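Local coordinates for putative uncharacterized protein (Coprinopsis cinerea, PDB 3W9A) that is the catalytic domain of a glycoside hydrolase family 131 enzyme with a beta-jelly-roll fold, and probably cleaves glycosidic bonds in glucans, at residues A[203-206]-A[207-211]. Residues are numbered along the deposited sequence; the frame is centred on the assembly and turned at random.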
loop_
_atom_site.group_PDB
_atom_site.type_symbol
_atom_site.label_atom_id
_atom_site.label_comp_id
_atom_site.label_asym_id
_atom_site.label_seq_id
_atom_site.Cartn_x
_atom_site.Cartn_y
_atom_site.Cartn_z
ATOM N N VAL A 203 5.107 -3.855 2.992
ATOM C CA VAL A 203 4.712 -4.933 3.902
ATOM C C VAL A 203 5.720 -5.143 4.993
ATOM O O VAL A 203 6.924 -5.211 4.724
ATOM C CB VAL A 203 4.616 -6.283 3.166
ATOM C CG1 VAL A 203 4.052 -7.350 4.093
ATOM C CG2 VAL A 203 3.755 -6.142 1.935
ATOM N N LEU A 204 5.209 -5.252 6.214
ATOM C CA LEU A 204 5.969 -5.685 7.359
ATOM C C LEU A 204 5.346 -6.963 7.846
ATOM O O LEU A 204 4.110 -7.044 7.975
ATOM C CB LEU A 204 5.937 -4.624 8.469
ATOM C CG LEU A 204 6.611 -4.924 9.822
ATOM C CD1 LEU A 204 6.999 -3.599 10.454
ATOM C CD2 LEU A 204 5.707 -5.698 10.780
ATOM N N ARG A 205 6.185 -7.967 8.094
ATOM C CA ARG A 205 5.773 -9.148 8.873
ATOM C C ARG A 205 6.680 -9.315 10.099
ATOM O O ARG A 205 7.912 -9.263 9.978
ATOM C CB ARG A 205 5.819 -10.420 8.023
ATOM C CG ARG A 205 4.909 -11.502 8.559
ATOM C CD ARG A 205 4.992 -12.764 7.719
ATOM N NE ARG A 205 6.165 -13.548 8.059
ATOM C CZ ARG A 205 6.589 -14.610 7.388
ATOM N NH1 ARG A 205 5.953 -15.046 6.295
ATOM N NH2 ARG A 205 7.654 -15.253 7.824
ATOM N N ILE A 206 6.077 -9.547 11.263
ATOM C CA ILE A 206 6.844 -9.605 12.510
ATOM C C ILE A 206 7.731 -10.849 12.558
ATOM O O ILE A 206 8.927 -10.727 12.784
ATOM C CB ILE A 206 5.954 -9.510 13.771
ATOM C CG1 ILE A 206 5.266 -8.142 13.852
ATOM C CG2 ILE A 206 6.770 -9.699 15.055
ATOM C CD1 ILE A 206 4.133 -8.091 14.850
ATOM N N VAL A 207 7.156 -12.027 12.343
ATOM C CA VAL A 207 7.916 -13.287 12.438
ATOM C C VAL A 207 8.744 -13.530 11.180
ATOM O O VAL A 207 8.211 -13.513 10.077
ATOM C CB VAL A 207 6.989 -14.490 12.682
ATOM C CG1 VAL A 207 7.763 -15.808 12.624
ATOM C CG2 VAL A 207 6.317 -14.341 14.032
ATOM N N ASN A 208 10.046 -13.757 11.355
ATOM C CA ASN A 208 10.961 -13.959 10.244
ATOM C C ASN A 208 11.198 -15.447 9.973
ATOM O O ASN A 208 11.753 -16.172 10.816
ATOM C CB ASN A 208 12.276 -13.266 10.565
ATOM C CG ASN A 208 13.304 -13.371 9.452
ATOM O OD1 ASN A 208 13.479 -14.421 8.819
ATOM N ND2 ASN A 208 14.010 -12.276 9.219
ATOM N N ARG A 209 10.764 -15.899 8.810
ATOM C CA ARG A 209 11.145 -17.217 8.301
ATOM C C ARG A 209 10.735 -17.389 6.845
ATOM O O ARG A 209 9.932 -16.615 6.311
ATOM C CB ARG A 209 10.533 -18.347 9.141
ATOM C CG ARG A 209 9.022 -18.257 9.302
ATOM C CD ARG A 209 8.501 -19.583 9.790
ATOM N NE ARG A 209 7.041 -19.689 9.886
ATOM C CZ ARG A 209 6.351 -19.682 11.020
ATOM N NH1 ARG A 209 6.960 -19.523 12.175
ATOM N NH2 ARG A 209 5.035 -19.825 10.999
ATOM N N ASN A 210 11.339 -18.390 6.211
ATOM C CA ASN A 210 10.915 -18.863 4.910
ATOM C C ASN A 210 9.584 -19.576 5.002
ATOM O O ASN A 210 9.194 -20.034 6.084
ATOM C CB ASN A 210 11.947 -19.831 4.344
ATOM C CG ASN A 210 13.178 -19.128 3.823
ATOM O OD1 ASN A 210 13.088 -18.086 3.172
ATOM N ND2 ASN A 210 14.346 -19.702 4.106
ATOM N N PRO A 211 8.886 -19.704 3.865
ATOM C CA PRO A 211 9.233 -19.238 2.534
ATOM C C PRO A 211 8.874 -17.771 2.323
ATOM O O PRO A 211 8.255 -17.158 3.213
ATOM C CB PRO A 211 8.384 -20.148 1.637
ATOM C CG PRO A 211 7.170 -20.405 2.429
ATOM C CD PRO A 211 7.597 -20.422 3.864
HETATM O O HOH W 1 6.793 -17.517 5.431
#
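Arg205 reaches past the end of its strand and holds the backbone of Val207 and Arg209. The site lies at the surface of the beta-jelly roll, where strand 203-205, paired with 77-83 and 114-119, runs out into the loop that leads to strand 213-224. The tight part is the guanidinium of Arg205. Arg205 NE donates to Val207 O at 2.9 Å, with an N-H...O angle of 150°. The guanidinium meets this one oxygen side-on, with NE and NH2; NE sits nearly in line with the C=O bond, NH2 tilted from the carbonyl plane. Val207 O lies in the guanidinium plane, and the two bonds to it limit the group's rotation. The side chain leaves the strand extended, then bends at chi3 (80°) to turn NE and NH2 toward this oxygen. Arg205 NH2 also makes a weak bond to Arg209 O at 3.1 Å. Arg209 CG lies 3.6 Å from Arg205 NH2. NH1 of Arg205 forms a salt bridge with Glu213, which probably offsets the positive charge of this buried arginine. The CB of Asn208 points away from 203-206, and its ND2 is hydrogen-bonded to Gln75 O and Thr68 O. The outer side is looser. Arg209, Asn210 and Pro211 are exposed, and a cis peptide bond precedes Pro211. Here the link is through water: one molecule accepts from Arg205 NH1 at 2.7 Å and donates to Pro211 O at 2.7 Å.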